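Local coordinates for DUF3845 domain-containing protein (Bacteroides thetaiotaomicron VPI-5482, PDB 3GF6) that is of unknown function but is a bacterial lipoprotein with an all-beta fold built from antiparallel sheets, at residues G18-E23 with R180-F185; D28-R33 with Q67-V72; A113-L118 with E216-S221. All coordinates share one frame; numbering follows the deposited sequence.

Contact 1. Residues G18-E23 with R180-F185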
ATOM      1  N   GLY A  18       6.773   7.246  14.385  1.00 13.51           N
ATOM      2  CA  GLY A  18       5.670   8.071  14.909  1.00 15.03           C
ATOM      3  C   GLY A  18       5.667   8.042  16.420  1.00 14.98           C
ATOM      4  O   GLY A  18       6.373   7.242  17.037  1.00 15.23           O
ATOM      5  N   GLY A  19       4.842   8.893  17.023  1.00 16.24           N
ATOM      6  CA  GLY A  19       4.550   8.778  18.451  1.00 16.81           C
ATOM      7  C   GLY A  19       3.753   7.504  18.729  1.00 16.02           C
ATOM      8  O   GLY A  19       3.315   6.810  17.809  1.00 12.85           O
ATOM      9  N   PRO A  20       3.538   7.195  20.003  1.00 17.39           N
ATOM     10  CA  PRO A  20       2.851   5.957  20.358  1.00 17.44           C
ATOM     11  C   PRO A  20       1.356   5.964  19.979  1.00 16.26           C
ATOM     12  O   PRO A  20       0.790   7.021  19.659  1.00 18.50           O
ATOM     13  CB  PRO A  20       3.033   5.886  21.882  1.00 20.13           C
ATOM     14  CG  PRO A  20       3.218   7.302  22.314  1.00 21.22           C
ATOM     15  CD  PRO A  20       3.880   8.015  21.176  1.00 19.05           C
ATOM     16  N   ALA A  21       0.735   4.791  20.029  1.00 17.94           N
ATOM     17  CA  ALA A  21      -0.680   4.640  19.728  1.00 17.72           C
ATOM     18  C   ALA A  21      -1.474   5.708  20.443  1.00 16.88           C
ATOM     19  O   ALA A  21      -1.295   5.900  21.649  1.00 17.18           O
ATOM     20  CB  ALA A  21      -1.189   3.238  20.142  1.00 15.08           C
ATOM     21  N   LEU A  22      -2.348   6.390  19.699  1.00 15.86           N
ATOM     22  CA  LEU A  22      -3.219   7.437  20.254  1.00 17.00           C
ATOM     23  C   LEU A  22      -4.355   6.858  21.059  1.00 16.28           C
ATOM     24  O   LEU A  22      -5.134   6.075  20.539  1.00 19.91           O
ATOM     25  CB  LEU A  22      -3.837   8.288  19.148  1.00 16.75           C
ATOM     26  CG  LEU A  22      -4.825   9.381  19.566  1.00 14.59           C
ATOM     27  CD1 LEU A  22      -4.086  10.519  20.392  1.00 16.72           C
ATOM     28  CD2 LEU A  22      -5.543   9.937  18.344  1.00 20.72           C
ATOM     29  N   GLU A  23      -4.472   7.286  22.313  1.00 18.06           N
ATOM     30  CA  GLU A  23      -5.650   6.952  23.121  1.00 19.98           C
ATOM     31  C   GLU A  23      -6.653   8.031  22.861  1.00 17.72           C
ATOM     32  O   GLU A  23      -6.582   9.146  23.426  1.00 17.52           O
ATOM     33  CB  GLU A  23      -5.325   6.874  24.620  1.00 22.39           C
ATOM     34  CG  GLU A  23      -4.350   5.790  24.983  1.00 29.99           C
ATOM     35  CD  GLU A  23      -4.787   4.381  24.559  1.00 39.28           C
ATOM     36  OE1 GLU A  23      -6.008   4.105  24.429  1.00 45.63           O
ATOM     37  OE2 GLU A  23      -3.879   3.543  24.360  1.00 43.64           O
ATOM     38  N   ARG A 180      -0.042   4.625  15.350  1.00 15.39           N
ATOM     39  CA  ARG A 180       0.949   5.584  15.819  1.00 13.65           C
ATOM     40  C   ARG A 180       0.401   6.987  15.636  1.00 14.69           C
ATOM     41  O   ARG A 180      -0.673   7.178  15.042  1.00 13.56           O
ATOM     42  CB  ARG A 180       2.300   5.397  15.115  1.00 14.73           C
ATOM     43  CG  ARG A 180       2.899   4.001  15.211  1.00 13.87           C
ATOM     44  CD  ARG A 180       3.475   3.698  16.632  1.00 15.97           C
ATOM     45  NE  ARG A 180       4.776   4.340  16.782  1.00 18.03           N
ATOM     46  CZ  ARG A 180       5.968   3.771  16.568  1.00 14.68           C
ATOM     47  NH1 ARG A 180       6.124   2.483  16.255  1.00 15.38           N
ATOM     48  NH2 ARG A 180       7.040   4.511  16.714  1.00 16.19           N
ATOM     49  N   SER A 181       1.112   7.952  16.210  1.00 13.04           N
ATOM     50  CA  SER A 181       0.629   9.300  16.342  1.00 13.60           C
ATOM     51  C   SER A 181       1.700  10.346  15.987  1.00 12.71           C
ATOM     52  O   SER A 181       2.791   9.991  15.578  1.00 13.00           O
ATOM     53  CB  SER A 181       0.173   9.486  17.802  1.00 11.73           C
ATOM     54  OG  SER A 181       1.281   9.421  18.687  1.00 15.37           O
ATOM     55  N   ASP A 182       1.358  11.618  16.190  1.00 13.20           N
ATOM     56  CA  ASP A 182       2.262  12.757  16.027  1.00 13.02           C
ATOM     57  C   ASP A 182       2.851  12.840  14.609  1.00 12.71           C
ATOM     58  O   ASP A 182       4.029  13.201  14.434  1.00 11.98           O
ATOM     59  CB  ASP A 182       3.428  12.711  17.035  1.00 15.15           C
ATOM     60  CG  ASP A 182       2.968  12.647  18.478  1.00 21.67           C
ATOM     61  OD1 ASP A 182       1.854  13.179  18.812  1.00 23.36           O
ATOM     62  OD2 ASP A 182       3.758  12.083  19.289  1.00 24.88           O
ATOM     63  N   LEU A 183       2.037  12.516  13.607  1.00 12.84           N
ATOM     64  CA  LEU A 183       2.504  12.547  12.238  1.00 11.66           C
ATOM     65  C   LEU A 183       2.154  13.878  11.564  1.00 11.33           C
ATOM     66  O   LEU A 183       1.085  14.437  11.821  1.00 12.25           O
ATOM     67  CB  LEU A 183       1.901  11.402  11.464  1.00 14.06           C
ATOM     68  CG  LEU A 183       2.089   9.997  12.038  1.00 14.99           C
ATOM     69  CD1 LEU A 183       1.297   8.994  11.162  1.00 12.79           C
ATOM     70  CD2 LEU A 183       3.601   9.657  12.133  1.00 13.11           C
ATOM     71  N   SER A 184       3.076  14.356  10.722  1.00  9.52           N
ATOM     72  CA  SER A 184       2.893  15.572   9.915  1.00 10.70           C
ATOM     73  C   SER A 184       2.980  15.202   8.437  1.00 13.25           C
ATOM     74  O   SER A 184       3.859  14.452   8.012  1.00 11.48           O
ATOM     75  CB  SER A 184       3.958  16.632  10.231  1.00 12.54           C
ATOM     76  OG  SER A 184       3.869  17.092  11.571  1.00 13.99           O
ATOM     77  N   PHE A 185       2.053  15.712   7.643  1.00 12.80           N
ATOM     78  CA  PHE A 185       2.131  15.552   6.198  1.00 11.19           C
ATOM     79  C   PHE A 185       1.281  16.528   5.423  1.00 12.78           C
ATOM     80  O   PHE A 185       0.238  16.980   5.925  1.00 12.74           O
ATOM     81  CB  PHE A 185       1.738  14.138   5.773  1.00 11.96           C
ATOM     82  CG  PHE A 185       0.347  13.717   6.229  1.00 13.38           C
ATOM     83  CD1 PHE A 185      -0.797  14.078   5.496  1.00 11.47           C
ATOM     84  CD2 PHE A 185       0.192  12.923   7.360  1.00 14.92           C
ATOM     85  CE1 PHE A 185      -2.043  13.683   5.914  1.00 11.89           C
ATOM     86  CE2 PHE A 185      -1.064  12.533   7.770  1.00 15.03           C
ATOM     87  CZ  PHE A 185      -2.179  12.901   7.042  1.00 11.65           C
TER
HETATM   88  O   HOH W   1      -2.721   5.914  16.788  1.00 14.30           O
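G19 and S181 form a single antiparallel bridge of the hydrogen-bonded kind, their backbones exchanging G19 N to S181 O at 2.7 Å and S181 N to G19 O at 3.0 Å, where the loop after strand 14-16 passes along the end of strand 171-183. The R180 chain, with CG lying anti to the carbonyl carbon (chi1 -56°), bends at chi2 and chi3 and brings the edge of its guanidinium to two successive carbonyls. Its NH2 donates to G18 O at 2.8 Å in a fairly straight bond, while NE reaches G19 O at 3.0 Å and makes a weak bond to G18 O. G19 O is thus gripped twice, S181 N and R180 NE arriving from opposite faces of its carbonyl plane. S181 OG gives its proton to P20 O at 2.6 Å, in the carbonyl plane and on a lone pair. Beyond the bridge, D182 and L183 both face Y112 as a G1 beta bulge. D182 CB points toward the loop, and OD2 of D182 comes to 3.5 Å from G19 CA. A side chain at G19 would run into that oxygen and into S181 OG; at G18 the backbone angles themselves call for glycine, and L183 CD2 packs 3.8 Å from G18 CA. Further along the loop the pairing gives way to packing, L22 CB approaching S181 CB at 4.4 Å, and L22 also touches A113 of strand 112-123 and Y218 of strand 203-219.

Contact 2. Residues D28-R33 with Q67-V72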
ATOM      1  N   ASP A  28      -9.943  14.714  20.115  1.00 18.62           N
ATOM      2  CA  ASP A  28      -9.376  14.230  18.855  1.00 16.54           C
ATOM      3  C   ASP A  28     -10.517  14.166  17.854  1.00 18.28           C
ATOM      4  O   ASP A  28     -11.676  14.101  18.251  1.00 18.24           O
ATOM      5  CB  ASP A  28      -8.681  12.891  19.081  1.00 16.85           C
ATOM      6  CG  ASP A  28      -7.550  13.004  20.097  1.00 20.44           C
ATOM      7  OD1 ASP A  28      -6.756  13.956  19.973  1.00 17.36           O
ATOM      8  OD2 ASP A  28      -7.486  12.201  21.040  1.00 20.80           O
ATOM      9  N   VAL A  29     -10.210  14.249  16.562  1.00 14.91           N
ATOM     10  CA  VAL A  29     -11.253  14.257  15.531  1.00 16.05           C
ATOM     11  C   VAL A  29     -10.930  13.208  14.482  1.00 15.00           C
ATOM     12  O   VAL A  29      -9.818  13.204  13.900  1.00 16.71           O
ATOM     13  CB  VAL A  29     -11.383  15.652  14.865  1.00 16.84           C
ATOM     14  CG1 VAL A  29     -12.423  15.638  13.716  1.00 19.10           C
ATOM     15  CG2 VAL A  29     -11.736  16.687  15.927  1.00 21.72           C
ATOM     16  N   LEU A  30     -11.883  12.312  14.241  1.00 15.66           N
ATOM     17  CA  LEU A  30     -11.767  11.350  13.157  1.00 15.08           C
ATOM     18  C   LEU A  30     -12.031  12.073  11.859  1.00 17.87           C
ATOM     19  O   LEU A  30     -13.119  12.602  11.676  1.00 16.05           O
ATOM     20  CB  LEU A  30     -12.774  10.191  13.299  1.00 15.86           C
ATOM     21  CG  LEU A  30     -12.740   9.088  12.222  1.00 16.58           C
ATOM     22  CD1 LEU A  30     -11.557   8.177  12.392  1.00 14.33           C
ATOM     23  CD2 LEU A  30     -14.057   8.252  12.241  1.00 19.32           C
ATOM     24  N   VAL A  31     -11.045  12.117  10.962  1.00 13.22           N
ATOM     25  CA  VAL A  31     -11.210  12.859   9.708  1.00 12.40           C
ATOM     26  C   VAL A  31     -11.339  11.945   8.509  1.00 12.74           C
ATOM     27  O   VAL A  31     -11.792  12.364   7.459  1.00 13.42           O
ATOM     28  CB  VAL A  31     -10.114  13.928   9.488  1.00 13.51           C
ATOM     29  CG1 VAL A  31     -10.303  15.093  10.542  1.00 13.93           C
ATOM     30  CG2 VAL A  31      -8.694  13.373   9.504  1.00 12.89           C
ATOM     31  N   ALA A  32     -10.948  10.700   8.662  1.00 12.91           N
ATOM     32  CA  ALA A  32     -11.172   9.703   7.607  1.00 13.31           C
ATOM     33  C   ALA A  32     -11.214   8.305   8.253  1.00 14.00           C
ATOM     34  O   ALA A  32     -10.478   8.000   9.231  1.00 12.83           O
ATOM     35  CB  ALA A  32     -10.099   9.774   6.482  1.00 11.56           C
ATOM     36  N   ARG A  33     -12.111   7.498   7.720  1.00 11.98           N
ATOM     37  CA  ARG A  33     -12.271   6.102   8.115  1.00 12.51           C
ATOM     38  C   ARG A  33     -12.915   5.334   6.986  1.00 14.01           C
ATOM     39  O   ARG A  33     -13.957   5.746   6.429  1.00 14.05           O
ATOM     40  CB  ARG A  33     -13.116   5.980   9.391  1.00 12.93           C
ATOM     41  CG  ARG A  33     -13.575   4.532   9.720  1.00 12.89           C
ATOM     42  CD  ARG A  33     -14.160   4.417  11.127  1.00 15.82           C
ATOM     43  NE  ARG A  33     -14.589   3.042  11.348  1.00 15.18           N
ATOM     44  CZ  ARG A  33     -15.844   2.610  11.353  1.00 18.13           C
ATOM     45  NH1 ARG A  33     -16.864   3.445  11.189  1.00 14.07           N
ATOM     46  NH2 ARG A  33     -16.079   1.318  11.540  1.00 18.30           N
ATOM     47  N   GLN A  67     -16.314   0.518   2.374  1.00 11.18           N
ATOM     48  CA  GLN A  67     -17.238   1.362   3.165  1.00 12.82           C
ATOM     49  C   GLN A  67     -16.543   2.577   3.702  1.00 13.40           C
ATOM     50  O   GLN A  67     -15.390   2.502   4.171  1.00 13.48           O
ATOM     51  CB  GLN A  67     -17.817   0.587   4.372  1.00 14.27           C
ATOM     52  CG  GLN A  67     -18.433  -0.771   4.048  1.00 12.67           C
ATOM     53  CD  GLN A  67     -19.449  -0.730   2.965  1.00 14.25           C
ATOM     54  OE1 GLN A  67     -19.448  -1.585   2.060  1.00 19.13           O
ATOM     55  NE2 GLN A  67     -20.333   0.246   3.033  1.00  8.41           N
ATOM     56  N   LYS A  68     -17.268   3.710   3.700  1.00 11.78           N
ATOM     57  CA  LYS A  68     -16.803   4.961   4.309  1.00 11.42           C
ATOM     58  C   LYS A  68     -17.645   5.148   5.544  1.00 11.92           C
ATOM     59  O   LYS A  68     -18.865   4.949   5.504  1.00 12.12           O
ATOM     60  CB  LYS A  68     -17.040   6.166   3.394  1.00 12.50           C
ATOM     61  CG  LYS A  68     -16.396   7.455   3.868  1.00 14.65           C
ATOM     62  CD  LYS A  68     -16.837   8.666   3.092  1.00 15.74           C
ATOM     63  CE  LYS A  68     -18.316   9.066   3.358  1.00 12.12           C
ATOM     64  NZ  LYS A  68     -18.596  10.492   2.952  1.00 12.92           N
ATOM     65  N   ASP A  69     -17.008   5.564   6.625  1.00 11.44           N
ATOM     66  CA  ASP A  69     -17.755   6.063   7.775  1.00 11.41           C
ATOM     67  C   ASP A  69     -18.587   7.260   7.285  1.00 11.88           C
ATOM     68  O   ASP A  69     -18.063   8.196   6.714  1.00 11.67           O
ATOM     69  CB  ASP A  69     -16.793   6.442   8.900  1.00 12.25           C
ATOM     70  CG  ASP A  69     -17.488   6.873  10.184  1.00 14.42           C
ATOM     71  OD1 ASP A  69     -18.136   7.920  10.178  1.00 15.68           O
ATOM     72  OD2 ASP A  69     -17.333   6.184  11.243  1.00 13.88           O
ATOM     73  N   GLN A  70     -19.897   7.218   7.533  1.00 11.42           N
ATOM     74  CA  GLN A  70     -20.787   8.224   6.969  1.00 15.46           C
ATOM     75  C   GLN A  70     -20.635   9.605   7.598  1.00 15.16           C
ATOM     76  O   GLN A  70     -21.233  10.582   7.114  1.00 19.55           O
ATOM     77  CB  GLN A  70     -22.232   7.743   7.003  1.00 16.02           C
ATOM     78  CG  GLN A  70     -22.467   6.522   6.110  1.00 15.97           C
ATOM     79  CD  GLN A  70     -22.119   6.804   4.679  1.00 24.32           C
ATOM     80  OE1 GLN A  70     -21.118   6.294   4.127  1.00 22.30           O
ATOM     81  NE2 GLN A  70     -22.900   7.685   4.068  1.00 22.43           N
ATOM     82  N   ASN A  71     -19.838   9.722   8.642  1.00 14.65           N
ATOM     83  CA  ASN A  71     -19.632  11.021   9.275  1.00 13.65           C
ATOM     84  C   ASN A  71     -18.343  11.767   8.848  1.00 16.03           C
ATOM     85  O   ASN A  71     -17.998  12.831   9.422  1.00 18.34           O
ATOM     86  CB  ASN A  71     -19.619  10.834  10.771  1.00 16.86           C
ATOM     87  CG  ASN A  71     -20.802  10.020  11.254  1.00 17.44           C
ATOM     88  OD1 ASN A  71     -21.952  10.399  11.046  1.00 20.81           O
ATOM     89  ND2 ASN A  71     -20.528   8.875  11.841  1.00 17.89           N
ATOM     90  N   VAL A  72     -17.611  11.207   7.889  1.00 12.49           N
ATOM     91  CA  VAL A  72     -16.398  11.832   7.379  1.00 11.58           C
ATOM     92  C   VAL A  72     -16.546  12.185   5.896  1.00 12.91           C
ATOM     93  O   VAL A  72     -17.367  11.600   5.174  1.00 10.69           O
ATOM     94  CB  VAL A  72     -15.162  10.929   7.549  1.00 11.44           C
ATOM     95  CG1 VAL A  72     -14.992  10.478   9.037  1.00 12.36           C
ATOM     96  CG2 VAL A  72     -15.212   9.729   6.590  1.00 11.99           C
TER
HETATM   97  O   HOH W   2     -15.911  12.347  12.136  1.00 32.62           O
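R33 O accepts the backbone N-H of D69 in a bond of 3.1 Å from D69 N, and beside it the two side chains of the same residues join in a salt bridge, R33 NH1 to D69 OD2 at 2.8 Å. With CG anti to the backbone N (chi1 168°) and the chain extended to NE, the aliphatic part of R33 passes alongside D69 CB, R33 CB lying 3.7 Å from D69 CB, before NH1 meets the anti side of the carboxylate oxygen; the two flat groups are turned 73° apart. The other oxygen, D69 OD1, accepts N71 N at 2.9 Å in an Asx turn, which should fix the carboxylate's rotation from its second oxygen within the type I turn D69-V72. The close-packed part lies around V72, a buried residue whose CB sits 3.7 Å from V31 O and whose CG1 touches L30 CD2 at 4.0 Å, while CG2 lies against the backbone of A32 and R33. The side toward L30 O and N71 O is looser: a water bonds to L30 O at 2.8 Å and makes a weak, long bond to N71 O. K68 points away from strand 29-35, its NZ binding V72 O and forming a salt bridge with D74. Strand 67-68 is the short antiparallel neighbour of strand 29-35, whose other edge pairs with strand 203-219 through a classic beta bulge at V31 and A32 facing L217.

Contact 3. Residues A113-L118 with E216-S221. With EDO (1,2-ethanediol), chain G; EDO (1,2-ethanediol), chain C.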
ATOM      1  N   ALA A 113      -2.813  11.013  13.702  1.00 11.27           N
ATOM      2  CA  ALA A 113      -2.607   9.647  14.168  1.00 13.42           C
ATOM      3  C   ALA A 113      -3.338   8.726  13.222  1.00 12.37           C
ATOM      4  O   ALA A 113      -4.415   9.073  12.727  1.00 13.55           O
ATOM      5  CB  ALA A 113      -3.137   9.471  15.611  1.00 14.29           C
ATOM      6  N   VAL A 114      -2.757   7.556  12.964  1.00 13.67           N
ATOM      7  CA  VAL A 114      -3.310   6.569  12.052  1.00 12.30           C
ATOM      8  C   VAL A 114      -3.484   5.243  12.784  1.00 12.89           C
ATOM      9  O   VAL A 114      -2.597   4.803  13.513  1.00 13.59           O
ATOM     10  CB  VAL A 114      -2.382   6.364  10.786  1.00 13.33           C
ATOM     11  CG1 VAL A 114      -2.798   5.163   9.941  1.00 14.28           C
ATOM     12  CG2 VAL A 114      -2.394   7.628   9.910  1.00 12.87           C
ATOM     13  N   LYS A 115      -4.619   4.592  12.537  1.00 12.09           N
ATOM     14  CA  LYS A 115      -4.857   3.219  12.981  1.00 11.68           C
ATOM     15  C   LYS A 115      -5.318   2.463  11.770  1.00 11.39           C
ATOM     16  O   LYS A 115      -6.277   2.902  11.086  1.00 12.92           O
ATOM     17  CB  LYS A 115      -5.961   3.168  14.053  1.00 11.32           C
ATOM     18  CG  LYS A 115      -5.629   4.042  15.307  1.00 12.92           C
ATOM     19  CD  LYS A 115      -6.726   3.998  16.339  1.00 12.37           C
ATOM     20  CE  LYS A 115      -6.349   4.750  17.612  1.00 17.66           C
ATOM     21  NZ  LYS A 115      -5.327   4.042  18.401  1.00 12.66           N
ATOM     22  N   LEU A 116      -4.615   1.381  11.458  1.00 11.83           N
ATOM     23  CA  LEU A 116      -4.990   0.593  10.305  1.00 10.48           C
ATOM     24  C   LEU A 116      -4.748  -0.875  10.507  1.00 11.96           C
ATOM     25  O   LEU A 116      -3.943  -1.287  11.356  1.00 12.07           O
ATOM     26  CB  LEU A 116      -4.292   1.098   9.028  1.00 12.36           C
ATOM     27  CG  LEU A 116      -2.768   0.956   8.874  1.00 11.06           C
ATOM     28  CD1 LEU A 116      -2.363  -0.480   8.475  1.00 11.52           C
ATOM     29  CD2 LEU A 116      -2.239   1.958   7.846  1.00 11.57           C
ATOM     30  N   ARG A 117      -5.478  -1.677   9.745  1.00 11.56           N
ATOM     31  CA  ARG A 117      -5.188  -3.108   9.605  1.00 12.47           C
ATOM     32  C   ARG A 117      -5.264  -3.429   8.121  1.00 14.35           C
ATOM     33  O   ARG A 117      -6.182  -2.991   7.455  1.00 12.51           O
ATOM     34  CB  ARG A 117      -6.163  -3.978  10.401  1.00 13.79           C
ATOM     35  CG  ARG A 117      -5.862  -5.478  10.327  1.00 11.14           C
ATOM     36  CD  ARG A 117      -6.734  -6.207  11.368  1.00 10.97           C
ATOM     37  NE  ARG A 117      -6.525  -7.646  11.359  1.00 11.82           N
ATOM     38  CZ  ARG A 117      -7.301  -8.497  12.018  1.00 16.31           C
ATOM     39  NH1 ARG A 117      -8.330  -8.038  12.728  1.00 12.94           N
ATOM     40  NH2 ARG A 117      -7.060  -9.798  11.956  1.00 14.78           N
ATOM     41  N   LEU A 118      -4.269  -4.153   7.604  1.00 12.75           N
ATOM     42  CA  LEU A 118      -4.249  -4.621   6.230  1.00 11.75           C
ATOM     43  C   LEU A 118      -4.101  -6.123   6.280  1.00 11.78           C
ATOM     44  O   LEU A 118      -3.043  -6.642   6.734  1.00 11.45           O
ATOM     45  CB  LEU A 118      -3.081  -3.985   5.443  1.00 11.24           C
ATOM     46  CG  LEU A 118      -2.886  -4.537   4.031  1.00 13.86           C
ATOM     47  CD1 LEU A 118      -4.103  -4.157   3.221  1.00 15.04           C
ATOM     48  CD2 LEU A 118      -1.589  -3.995   3.348  1.00 12.34           C
ATOM     49  N   GLU A 216      -8.079   4.326   9.556  1.00 11.36           N
ATOM     50  CA  GLU A 216      -8.586   5.478  10.306  1.00 10.90           C
ATOM     51  C   GLU A 216      -7.519   6.538  10.421  1.00 12.33           C
ATOM     52  O   GLU A 216      -6.353   6.210  10.649  1.00 12.63           O
ATOM     53  CB  GLU A 216      -9.007   5.113  11.727  1.00 10.92           C
ATOM     54  CG  GLU A 216     -10.120   4.121  11.761  1.00 16.34           C
ATOM     55  CD  GLU A 216     -10.508   3.671  13.162  1.00 18.94           C
ATOM     56  OE1 GLU A 216      -9.844   4.020  14.147  1.00 22.95           O
ATOM     57  OE2 GLU A 216     -11.516   2.958  13.261  1.00 22.76           O
ATOM     58  N   LEU A 217      -7.941   7.792  10.305  1.00 13.00           N
ATOM     59  CA  LEU A 217      -7.069   8.953  10.432  1.00 10.24           C
ATOM     60  C   LEU A 217      -7.704   9.976  11.398  1.00 13.28           C
ATOM     61  O   LEU A 217      -8.853  10.393  11.208  1.00 14.15           O
ATOM     62  CB  LEU A 217      -6.840   9.620   9.078  1.00 12.26           C
ATOM     63  CG  LEU A 217      -5.913  10.843   9.047  1.00 12.79           C
ATOM     64  CD1 LEU A 217      -4.474  10.515   9.511  1.00 12.30           C
ATOM     65  CD2 LEU A 217      -5.892  11.429   7.614  1.00 13.10           C
ATOM     66  N   TYR A 218      -6.939  10.351  12.411  1.00 11.53           N
ATOM     67  CA  TYR A 218      -7.330  11.327  13.406  1.00 12.93           C
ATOM     68  C   TYR A 218      -6.482  12.585  13.296  1.00 14.94           C
ATOM     69  O   TYR A 218      -5.274  12.501  13.066  1.00 16.38           O
ATOM     70  CB  TYR A 218      -7.156  10.743  14.823  1.00 12.59           C
ATOM     71  CG  TYR A 218      -8.030   9.547  15.067  1.00 11.47           C
ATOM     72  CD1 TYR A 218      -7.622   8.263  14.691  1.00 15.85           C
ATOM     73  CD2 TYR A 218      -9.311   9.704  15.619  1.00 19.60           C
ATOM     74  CE1 TYR A 218      -8.461   7.156  14.885  1.00 21.61           C
ATOM     75  CE2 TYR A 218     -10.140   8.608  15.816  1.00 21.87           C
ATOM     76  CZ  TYR A 218      -9.709   7.347  15.443  1.00 18.93           C
ATOM     77  OH  TYR A 218     -10.521   6.272  15.648  1.00 24.76           O
ATOM     78  N   GLU A 219      -7.120  13.741  13.493  1.00 14.48           N
ATOM     79  CA  GLU A 219      -6.428  14.960  13.839  1.00 14.67           C
ATOM     80  C   GLU A 219      -6.326  14.974  15.373  1.00 14.08           C
ATOM     81  O   GLU A 219      -7.331  14.821  16.048  1.00 13.78           O
ATOM     82  CB  GLU A 219      -7.183  16.194  13.382  1.00 17.18           C
ATOM     83  CG  GLU A 219      -7.191  16.464  11.921  1.00 17.22           C
ATOM     84  CD  GLU A 219      -7.917  17.767  11.561  1.00 26.32           C
ATOM     85  OE1 GLU A 219      -8.295  18.538  12.475  1.00 28.56           O
ATOM     86  OE2 GLU A 219      -8.162  17.988  10.354  1.00 22.33           O
ATOM     87  N   GLN A 220      -5.119  15.098  15.912  1.00 14.07           N
ATOM     88  CA  GLN A 220      -4.919  15.111  17.368  1.00 17.46           C
ATOM     89  C   GLN A 220      -5.225  16.462  17.998  1.00 21.26           C
ATOM     90  O   GLN A 220      -4.828  17.490  17.463  1.00 22.57           O
ATOM     91  CB  GLN A 220      -3.474  14.731  17.711  1.00 16.00           C
ATOM     92  CG  GLN A 220      -3.119  13.356  17.278  1.00 24.68           C
ATOM     93  CD  GLN A 220      -1.652  12.987  17.478  1.00 23.81           C
ATOM     94  OE1 GLN A 220      -1.106  12.262  16.672  1.00 22.99           O
ATOM     95  NE2 GLN A 220      -1.044  13.429  18.577  1.00 26.66           N
ATOM     96  N   SER A 221      -5.895  16.453  19.152  1.00 23.09           N
ATOM     97  CA  SER A 221      -6.009  17.648  19.998  1.00 27.98           C
ATOM     98  C   SER A 221      -4.605  18.186  20.372  1.00 31.66           C
ATOM     99  O   SER A 221      -3.720  17.406  20.735  1.00 32.23           O
ATOM    100  CB  SER A 221      -6.796  17.321  21.272  1.00 26.43           C
TER
HETATM  101  C1  EDO G   7      -4.352  -0.664  14.506  1.00 32.33           C
HETATM  102  O1  EDO G   7      -4.962  -1.843  13.969  1.00 40.47           O
HETATM  103  C2  EDO G   7      -4.156  -0.904  16.006  1.00 35.48           C
HETATM  104  O2  EDO G   7      -5.102  -0.134  16.747  1.00 46.87           O
HETATM  105  C1  EDO C   2      -8.857  -5.728  14.855  1.00 21.35           C
HETATM  106  O1  EDO C   2      -9.265  -5.247  13.601  1.00 26.06           O
HETATM  107  C2  EDO C   2      -9.329  -4.726  15.853  1.00 40.33           C
HETATM  108  O2  EDO C   2     -10.694  -5.043  15.968  1.00 38.91           O
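Y218 N donates to A113 O at 2.8 Å, and that oxygen is also met by L217 CA in a CA-H...O contact and lies near the plane of the Y218 ring, at its edge. A113 N returns the bond to Y218 O, and two bonds between K115 and E216 complete the next hydrogen-bonded pair. V114 and L217 form the non-hydrogen-bonded pair between them, on the sheet face away from K115 and Y218, with V114 CG2 touching L217 CD1 at 3.6 Å. On the other face E216 runs out straight beyond CG (chi2 176°), carrying OE1 to Y218 OH, which gives it a proton at 2.8 Å from above the carboxylate plane. K115 CD packs against both, 3.8 Å from E216 OE1 and 3.9 Å from Y218 CE1, before its NZ goes on to D179 and L22 O. Replacing E216 by an alanine would probably leave the Y218 hydroxyl without this acceptor and open a gap beside the K115 chain. Two 1,2-ethanediol molecules, probably from the crystallisation liquor, bind L116 O and R117 NH1. Strand 112-123 lies between strands 171-183 and 203-219, and the latter continues the antiparallel sheet to strand 29-35.

In the fold
All three contacts reach the same antiparallel sheet, with contact 3 in the middle: its centre is about 8 Å from that of contact 1 and about 10 Å from that of contact 2, whose own centres are about 17 Å apart. Strand 171-183 of contact 1 and strand 112-123 of contact 3 are neighbours, and probable hydrogen bonds join D182 N to Q220 OE1 (2.6 Å) and K115 NZ to L22 O (3.0 Å). Contact 2 reaches contact 3 by probable hydrogen bonds, L217 N to A32 O and S221 N to D28 OD1, each 2.8 Å. L22 CD1 packs 3.8 Å from D28 OD2, joining contacts 1 and 2. The ethanediols at contact 3 mark no known site.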